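Local structure of cytochrome P450 (CYP102L1) (Mycobacterium phage Adler, 6N6Q) at residues R329-L341 / W384-S397. The protein is a phage-encoded cytochrome P450, a haem-thiolate protein that probably works as a monooxygenase on a substrate not identified here. Residues are numbered along the deposited sequence; the frame is centred on the assembly and turned at random.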
ATOM      1  N   ARG A 329       6.064  -8.228  19.111  1.00 58.55           N
ATOM      2  CA  ARG A 329       7.315  -7.703  18.567  1.00 59.90           C
ATOM      3  C   ARG A 329       7.771  -8.492  17.346  1.00 63.67           C
ATOM      4  O   ARG A 329       8.110  -7.908  16.310  1.00 63.62           O
ATOM      5  CB  ARG A 329       8.403  -7.716  19.640  1.00 64.73           C
ATOM      6  CG  ARG A 329       9.814  -7.687  19.064  1.00 68.25           C
ATOM      7  CD  ARG A 329      10.868  -7.995  20.113  1.00 67.88           C
ATOM      8  NE  ARG A 329      12.141  -8.373  19.505  1.00 71.36           N
ATOM      9  CZ  ARG A 329      13.092  -7.512  19.156  1.00 82.10           C
ATOM     10  NH1 ARG A 329      12.917  -6.212  19.351  1.00 84.31           N
ATOM     11  NH2 ARG A 329      14.219  -7.952  18.609  1.00 78.19           N
ATOM     12  N   TYR A 330       7.797  -9.824  17.450  1.00 56.78           N
ATOM     13  CA  TYR A 330       8.361 -10.624  16.367  1.00 59.65           C
ATOM     14  C   TYR A 330       7.491 -10.568  15.118  1.00 54.86           C
ATOM     15  O   TYR A 330       8.011 -10.526  13.998  1.00 56.57           O
ATOM     16  CB  TYR A 330       8.559 -12.069  16.815  1.00 58.99           C
ATOM     17  CG  TYR A 330       9.288 -12.904  15.787  1.00 51.42           C
ATOM     18  CD1 TYR A 330      10.663 -12.792  15.627  1.00 56.13           C
ATOM     19  CD2 TYR A 330       8.602 -13.794  14.972  1.00 54.53           C
ATOM     20  CE1 TYR A 330      11.336 -13.547  14.685  1.00 53.85           C
ATOM     21  CE2 TYR A 330       9.268 -14.554  14.027  1.00 58.40           C
ATOM     22  CZ  TYR A 330      10.635 -14.425  13.889  1.00 56.74           C
ATOM     23  OH  TYR A 330      11.304 -15.179  12.953  1.00 61.36           O
ATOM     24  N   LEU A 331       6.166 -10.570  15.285  1.00 61.09           N
ATOM     25  CA  LEU A 331       5.287 -10.455  14.127  1.00 53.23           C
ATOM     26  C   LEU A 331       5.464  -9.112  13.430  1.00 53.64           C
ATOM     27  O   LEU A 331       5.345  -9.028  12.203  1.00 44.41           O
ATOM     28  CB  LEU A 331       3.831 -10.658  14.544  1.00 53.35           C
ATOM     29  CG  LEU A 331       2.840 -10.887  13.401  1.00 57.54           C
ATOM     30  CD1 LEU A 331       3.334 -11.996  12.483  1.00 56.33           C
ATOM     31  CD2 LEU A 331       1.460 -11.218  13.945  1.00 46.80           C
ATOM     32  N   ARG A 332       5.755  -8.056  14.193  1.00 54.59           N
ATOM     33  CA  ARG A 332       6.084  -6.773  13.582  1.00 55.59           C
ATOM     34  C   ARG A 332       7.391  -6.859  12.801  1.00 55.30           C
ATOM     35  O   ARG A 332       7.533  -6.235  11.742  1.00 52.70           O
ATOM     36  CB  ARG A 332       6.163  -5.691  14.659  1.00 51.91           C
ATOM     37  CG  ARG A 332       6.677  -4.345  14.171  1.00 62.97           C
ATOM     38  CD  ARG A 332       5.802  -3.767  13.064  1.00 67.06           C
ATOM     39  NE  ARG A 332       6.179  -2.390  12.758  1.00 64.16           N
ATOM     40  CZ  ARG A 332       5.612  -1.324  13.313  1.00 69.14           C
ATOM     41  NH1 ARG A 332       4.634  -1.475  14.196  1.00 65.55           N
ATOM     42  NH2 ARG A 332       6.020  -0.106  12.984  1.00 71.94           N
ATOM     43  N   LEU A 333       8.354  -7.635  13.304  1.00 52.55           N
ATOM     44  CA  LEU A 333       9.609  -7.810  12.580  1.00 57.54           C
ATOM     45  C   LEU A 333       9.416  -8.627  11.310  1.00 53.74           C
ATOM     46  O   LEU A 333      10.191  -8.483  10.358  1.00 54.86           O
ATOM     47  CB  LEU A 333      10.655  -8.469  13.481  1.00 55.18           C
ATOM     48  CG  LEU A 333      11.149  -7.642  14.668  1.00 57.42           C
ATOM     49  CD1 LEU A 333      12.279  -8.365  15.386  1.00 55.86           C
ATOM     50  CD2 LEU A 333      11.592  -6.262  14.214  1.00 42.90           C
ATOM     51  N   VAL A 334       8.399  -9.489  11.276  1.00 50.47           N
ATOM     52  CA  VAL A 334       8.118 -10.254  10.064  1.00 53.68           C
ATOM     53  C   VAL A 334       7.594  -9.333   8.970  1.00 53.34           C
ATOM     54  O   VAL A 334       8.022  -9.408   7.811  1.00 54.00           O
ATOM     55  CB  VAL A 334       7.130 -11.396  10.364  1.00 51.64           C
ATOM     56  CG1 VAL A 334       6.757 -12.130   9.085  1.00 49.92           C
ATOM     57  CG2 VAL A 334       7.724 -12.360  11.376  1.00 54.83           C
ATOM     58  N   ILE A 335       6.661  -8.445   9.321  1.00 54.91           N
ATOM     59  CA  ILE A 335       6.102  -7.524   8.337  1.00 52.97           C
ATOM     60  C   ILE A 335       7.162  -6.538   7.867  1.00 50.01           C
ATOM     61  O   ILE A 335       7.201  -6.164   6.689  1.00 46.25           O
ATOM     62  CB  ILE A 335       4.877  -6.798   8.918  1.00 44.99           C
ATOM     63  CG1 ILE A 335       3.880  -7.806   9.483  1.00 48.11           C
ATOM     64  CG2 ILE A 335       4.214  -5.945   7.851  1.00 56.27           C
ATOM     65  CD1 ILE A 335       2.635  -7.170  10.048  1.00 45.06           C
ATOM     66  N   ASP A 336       8.035  -6.098   8.777  1.00 53.23           N
ATOM     67  CA  ASP A 336       9.093  -5.169   8.400  1.00 45.41           C
ATOM     68  C   ASP A 336      10.037  -5.800   7.384  1.00 53.37           C
ATOM     69  O   ASP A 336      10.390  -5.179   6.376  1.00 55.64           O
ATOM     70  CB  ASP A 336       9.859  -4.714   9.642  1.00 50.47           C
ATOM     71  CG  ASP A 336       9.043  -3.793  10.523  1.00 52.75           C
ATOM     72  OD1 ASP A 336       7.907  -3.450  10.136  1.00 60.26           O
ATOM     73  OD2 ASP A 336       9.537  -3.409  11.604  1.00 59.07           O
ATOM     74  N   GLU A 337      10.451  -7.045   7.632  1.00 52.01           N
ATOM     75  CA  GLU A 337      11.334  -7.729   6.695  1.00 57.46           C
ATOM     76  C   GLU A 337      10.640  -7.995   5.366  1.00 54.35           C
ATOM     77  O   GLU A 337      11.290  -7.977   4.314  1.00 59.89           O
ATOM     78  CB  GLU A 337      11.843  -9.034   7.310  1.00 55.42           C
ATOM     79  CG  GLU A 337      12.822  -9.813   6.438  1.00 54.81           C
ATOM     80  CD  GLU A 337      14.191  -9.157   6.330  1.00 62.34           C
ATOM     81  OE1 GLU A 337      14.410  -8.095   6.952  1.00 61.14           O
ATOM     82  OE2 GLU A 337      15.056  -9.712   5.620  1.00 64.19           O
ATOM     83  N   ALA A 338       9.327  -8.241   5.390  1.00 52.47           N
ATOM     84  CA  ALA A 338       8.586  -8.390   4.142  1.00 56.77           C
ATOM     85  C   ALA A 338       8.549  -7.079   3.367  1.00 53.11           C
ATOM     86  O   ALA A 338       8.729  -7.068   2.143  1.00 47.41           O
ATOM     87  CB  ALA A 338       7.168  -8.887   4.425  1.00 39.98           C
ATOM     88  N   LEU A 339       8.325  -5.962   4.064  1.00 50.77           N
ATOM     89  CA  LEU A 339       8.320  -4.660   3.410  1.00 48.95           C
ATOM     90  C   LEU A 339       9.713  -4.224   2.983  1.00 56.51           C
ATOM     91  O   LEU A 339       9.836  -3.316   2.154  1.00 50.22           O
ATOM     92  CB  LEU A 339       7.702  -3.610   4.334  1.00 39.47           C
ATOM     93  CG  LEU A 339       6.187  -3.725   4.515  1.00 42.75           C
ATOM     94  CD1 LEU A 339       5.673  -2.665   5.476  1.00 40.30           C
ATOM     95  CD2 LEU A 339       5.486  -3.619   3.168  1.00 39.26           C
ATOM     96  N   ARG A 340      10.762  -4.841   3.528  1.00 53.27           N
ATOM     97  CA  ARG A 340      12.110  -4.563   3.050  1.00 52.04           C
ATOM     98  C   ARG A 340      12.416  -5.374   1.796  1.00 54.68           C
ATOM     99  O   ARG A 340      12.729  -4.814   0.740  1.00 56.32           O
ATOM    100  CB  ARG A 340      13.140  -4.861   4.143  1.00 54.22           C
ATOM    101  CG  ARG A 340      14.559  -4.466   3.760  1.00 58.40           C
ATOM    102  CD  ARG A 340      15.596  -5.107   4.666  1.00 53.40           C
ATOM    103  NE  ARG A 340      15.630  -6.558   4.513  1.00 56.50           N
ATOM    104  CZ  ARG A 340      16.303  -7.193   3.560  1.00 56.94           C
ATOM    105  NH1 ARG A 340      17.001  -6.504   2.667  1.00 56.61           N
ATOM    106  NH2 ARG A 340      16.278  -8.516   3.495  1.00 57.32           N
ATOM    107  N   LEU A 341      12.317  -6.702   1.896  1.00 50.00           N
ATOM    108  CA  LEU A 341      12.677  -7.557   0.771  1.00 55.58           C
ATOM    109  C   LEU A 341      11.794  -7.295  -0.443  1.00 54.59           C
ATOM    110  O   LEU A 341      12.259  -7.399  -1.583  1.00 55.89           O
ATOM    111  CB  LEU A 341      12.597  -9.027   1.183  1.00 52.48           C
ATOM    112  CG  LEU A 341      13.472  -9.991   0.379  1.00 59.72           C
ATOM    113  CD1 LEU A 341      14.927  -9.558   0.446  1.00 53.51           C
ATOM    114  CD2 LEU A 341      13.312 -11.414   0.889  1.00 56.83           C
ATOM    115  N   TRP A 384      22.898  -3.521   3.365  1.00 65.50           N
ATOM    116  CA  TRP A 384      22.160  -4.321   4.337  1.00 64.57           C
ATOM    117  C   TRP A 384      22.901  -5.591   4.738  1.00 68.39           C
ATOM    118  O   TRP A 384      22.309  -6.458   5.391  1.00 59.44           O
ATOM    119  CB  TRP A 384      20.776  -4.680   3.787  1.00 62.60           C
ATOM    120  CG  TRP A 384      19.789  -3.556   3.860  1.00 57.26           C
ATOM    121  CD1 TRP A 384      19.573  -2.589   2.920  1.00 55.64           C
ATOM    122  CD2 TRP A 384      18.885  -3.279   4.935  1.00 58.94           C
ATOM    123  NE1 TRP A 384      18.590  -1.729   3.344  1.00 58.04           N
ATOM    124  CE2 TRP A 384      18.150  -2.131   4.578  1.00 62.60           C
ATOM    125  CE3 TRP A 384      18.624  -3.891   6.166  1.00 56.49           C
ATOM    126  CZ2 TRP A 384      17.172  -1.584   5.406  1.00 58.78           C
ATOM    127  CZ3 TRP A 384      17.655  -3.345   6.987  1.00 56.17           C
ATOM    128  CH2 TRP A 384      16.940  -2.204   6.603  1.00 55.21           C
ATOM    129  N   GLY A 385      24.172  -5.718   4.366  1.00 67.59           N
ATOM    130  CA  GLY A 385      24.947  -6.890   4.688  1.00 65.37           C
ATOM    131  C   GLY A 385      24.992  -7.877   3.540  1.00 67.84           C
ATOM    132  O   GLY A 385      24.271  -7.744   2.546  1.00 69.94           O
ATOM    133  N   PRO A 386      25.849  -8.895   3.658  1.00 69.21           N
ATOM    134  CA  PRO A 386      25.970  -9.885   2.576  1.00 66.64           C
ATOM    135  C   PRO A 386      24.760 -10.792   2.430  1.00 61.91           C
ATOM    136  O   PRO A 386      24.657 -11.489   1.412  1.00 63.09           O
ATOM    137  CB  PRO A 386      27.216 -10.687   2.974  1.00 61.55           C
ATOM    138  CG  PRO A 386      27.284 -10.550   4.459  1.00 57.96           C
ATOM    139  CD  PRO A 386      26.770  -9.173   4.774  1.00 62.28           C
ATOM    140  N   ASP A 387      23.850 -10.810   3.401  1.00 62.71           N
ATOM    141  CA  ASP A 387      22.655 -11.648   3.359  1.00 65.96           C
ATOM    142  C   ASP A 387      21.400 -10.817   3.106  1.00 64.23           C
ATOM    143  O   ASP A 387      20.339 -11.073   3.679  1.00 64.18           O
ATOM    144  CB  ASP A 387      22.511 -12.450   4.651  1.00 67.03           C
ATOM    145  CG  ASP A 387      22.409 -11.565   5.882  1.00 73.38           C
ATOM    146  OD1 ASP A 387      22.641 -10.342   5.765  1.00 69.67           O
ATOM    147  OD2 ASP A 387      22.093 -12.095   6.968  1.00 73.63           O
ATOM    148  N   ALA A 388      21.511  -9.811   2.235  1.00 59.40           N
ATOM    149  CA  ALA A 388      20.393  -8.908   1.987  1.00 57.72           C
ATOM    150  C   ALA A 388      19.256  -9.576   1.225  1.00 57.24           C
ATOM    151  O   ALA A 388      18.125  -9.079   1.269  1.00 57.72           O
ATOM    152  CB  ALA A 388      20.874  -7.673   1.226  1.00 63.25           C
ATOM    153  N   ALA A 389      19.524 -10.679   0.534  1.00 52.97           N
ATOM    154  CA  ALA A 389      18.502 -11.379  -0.232  1.00 52.42           C
ATOM    155  C   ALA A 389      17.757 -12.427   0.583  1.00 62.73           C
ATOM    156  O   ALA A 389      16.854 -13.078   0.048  1.00 68.24           O
ATOM    157  CB  ALA A 389      19.127 -12.038  -1.466  1.00 42.87           C
ATOM    158  N   GLU A 390      18.108 -12.607   1.853  1.00 61.64           N
ATOM    159  CA  GLU A 390      17.475 -13.603   2.703  1.00 63.86           C
ATOM    160  C   GLU A 390      16.384 -12.963   3.553  1.00 57.76           C
ATOM    161  O   GLU A 390      16.481 -11.799   3.949  1.00 51.60           O
ATOM    162  CB  GLU A 390      18.504 -14.280   3.611  1.00 65.51           C
ATOM    163  CG  GLU A 390      19.764 -14.739   2.897  1.00 74.49           C
ATOM    164  CD  GLU A 390      20.689 -15.536   3.800  1.00 85.69           C
ATOM    165  OE1 GLU A 390      21.268 -16.537   3.326  1.00 95.23           O
ATOM    166  OE2 GLU A 390      20.832 -15.166   4.986  1.00 81.86           O
ATOM    167  N   PHE A 391      15.338 -13.741   3.829  1.00 56.87           N
ATOM    168  CA  PHE A 391      14.257 -13.310   4.714  1.00 58.71           C
ATOM    169  C   PHE A 391      14.669 -13.638   6.145  1.00 60.15           C
ATOM    170  O   PHE A 391      14.637 -14.798   6.562  1.00 57.99           O
ATOM    171  CB  PHE A 391      12.943 -13.986   4.337  1.00 55.37           C
ATOM    172  CG  PHE A 391      11.770 -13.535   5.160  1.00 54.31           C
ATOM    173  CD1 PHE A 391      11.094 -12.368   4.845  1.00 61.85           C
ATOM    174  CD2 PHE A 391      11.340 -14.277   6.247  1.00 60.42           C
ATOM    175  CE1 PHE A 391      10.013 -11.946   5.601  1.00 60.37           C
ATOM    176  CE2 PHE A 391      10.260 -13.862   7.005  1.00 61.11           C
ATOM    177  CZ  PHE A 391       9.596 -12.696   6.682  1.00 51.77           C
ATOM    178  N   LYS A 392      15.072 -12.614   6.894  1.00 59.50           N
ATOM    179  CA  LYS A 392      15.518 -12.778   8.278  1.00 62.12           C
ATOM    180  C   LYS A 392      14.875 -11.682   9.118  1.00 60.61           C
ATOM    181  O   LYS A 392      15.366 -10.541   9.141  1.00 58.06           O
ATOM    182  CB  LYS A 392      17.039 -12.732   8.385  1.00 60.26           C
ATOM    183  CG  LYS A 392      17.761 -13.690   7.449  1.00 64.94           C
ATOM    184  CD  LYS A 392      19.274 -13.568   7.565  1.00 75.21           C
ATOM    185  CE  LYS A 392      19.785 -14.156   8.870  1.00 77.15           C
ATOM    186  NZ  LYS A 392      21.271 -14.255   8.880  1.00 77.27           N
ATOM    187  N   PRO A 393      13.777 -11.984   9.816  1.00 57.20           N
ATOM    188  CA  PRO A 393      13.085 -10.936  10.589  1.00 50.46           C
ATOM    189  C   PRO A 393      13.941 -10.304  11.671  1.00 59.97           C
ATOM    190  O   PRO A 393      13.792  -9.105  11.936  1.00 57.45           O
ATOM    191  CB  PRO A 393      11.884 -11.681  11.188  1.00 55.81           C
ATOM    192  CG  PRO A 393      11.671 -12.852  10.283  1.00 62.21           C
ATOM    193  CD  PRO A 393      13.040 -13.258   9.823  1.00 63.63           C
ATOM    194  N   GLU A 394      14.836 -11.071  12.302  1.00 60.39           N
ATOM    195  CA  GLU A 394      15.666 -10.522  13.369  1.00 60.87           C
ATOM    196  C   GLU A 394      16.570  -9.398  12.879  1.00 64.36           C
ATOM    197  O   GLU A 394      17.078  -8.622  13.696  1.00 58.37           O
ATOM    198  CB  GLU A 394      16.508 -11.629  14.010  1.00 63.10           C
ATOM    199  CG  GLU A 394      15.724 -12.593  14.894  1.00 70.07           C
ATOM    200  CD  GLU A 394      15.184 -13.796  14.137  1.00 81.61           C
ATOM    201  OE1 GLU A 394      15.061 -13.720  12.893  1.00 68.16           O
ATOM    202  OE2 GLU A 394      14.891 -14.821  14.791  1.00 69.29           O
ATOM    203  N   ARG A 395      16.775  -9.296  11.564  1.00 57.57           N
ATOM    204  CA  ARG A 395      17.577  -8.211  11.007  1.00 61.78           C
ATOM    205  C   ARG A 395      16.971  -6.846  11.303  1.00 63.05           C
ATOM    206  O   ARG A 395      17.707  -5.878  11.527  1.00 64.72           O
ATOM    207  CB  ARG A 395      17.718  -8.407   9.497  1.00 69.06           C
ATOM    208  CG  ARG A 395      18.402  -7.271   8.763  1.00 64.82           C
ATOM    209  CD  ARG A 395      17.921  -7.193   7.323  1.00 62.40           C
ATOM    210  NE  ARG A 395      17.735  -8.515   6.730  1.00 58.29           N
ATOM    211  CZ  ARG A 395      18.718  -9.260   6.234  1.00 64.00           C
ATOM    212  NH1 ARG A 395      19.970  -8.818   6.265  1.00 60.42           N
ATOM    213  NH2 ARG A 395      18.453 -10.448   5.709  1.00 59.65           N
ATOM    214  N   MET A 396      15.642  -6.749  11.319  1.00 58.46           N
ATOM    215  CA  MET A 396      14.963  -5.464  11.419  1.00 63.73           C
ATOM    216  C   MET A 396      14.846  -4.950  12.849  1.00 64.22           C
ATOM    217  O   MET A 396      14.080  -4.010  13.089  1.00 68.41           O
ATOM    218  CB  MET A 396      13.573  -5.557  10.783  1.00 57.97           C
ATOM    219  CG  MET A 396      13.598  -5.950   9.317  1.00 55.88           C
ATOM    220  SD  MET A 396      14.654  -4.868   8.332  1.00 59.97           S
ATOM    221  CE  MET A 396      13.794  -3.306   8.501  1.00 57.38           C
ATOM    222  N   SER A 397      15.579  -5.527  13.796  1.00 65.14           N
ATOM    223  CA  SER A 397      15.579  -5.001  15.152  1.00 67.57           C
ATOM    224  C   SER A 397      16.385  -3.707  15.220  1.00 73.24           C
ATOM    225  O   SER A 397      17.229  -3.421  14.366  1.00 71.64           O
ATOM    226  CB  SER A 397      16.152  -6.027  16.129  1.00 64.17           C
ATOM    227  OG  SER A 397      17.545  -6.194  15.933  1.00 68.69           O
TER
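E337 OE2 takes three good hydrogen bonds: from R395 NE across the contact (3.1 Å, on the syn side of the carboxylate), from R340 NH2 one helical turn on (2.7 Å), and from the backbone N of K392, a straight 3.2 Å bond from above the carboxylate plane. R340 holds the same carboxylate side-on, its NE going to OE1. Both arginine pairs are salt bridges, with the E337 carboxylate and R395 guanidinium planes 14° apart. With CG anti to N (chi1 -174°) and a bend at chi3, R340 also presents NH1 and NH2 to A388 O (NH2 at 2.9 Å), and NH1 additionally binds H379 O. R395 passes over one face of this guanidinium, then grips D387 end-on, NH1 to OD1 and NH2 to the backbone O; K392 NZ takes D387 OD2.

Farther out, R340 CD sits over the six-membered ring of W384, a CH-pi contact 3.5 Å from the centroid. The edge of the F391 ring meets V334 CG1 at CZ (3.8 Å), while E337 CG packs obliquely against F391 CD1. P393 packs against Y330, L333 and V334, and L333 CD2 touches M396 CB.

This is the P450 Glu-Arg-Arg triad, joining the ExxR motif of the K helix, 329-341, to the PERF-like loop. The buried E337 carboxylate binds two arginines, which probably keeps it ionised and offsets the closeness of their like charges, pinning the loop to the helix.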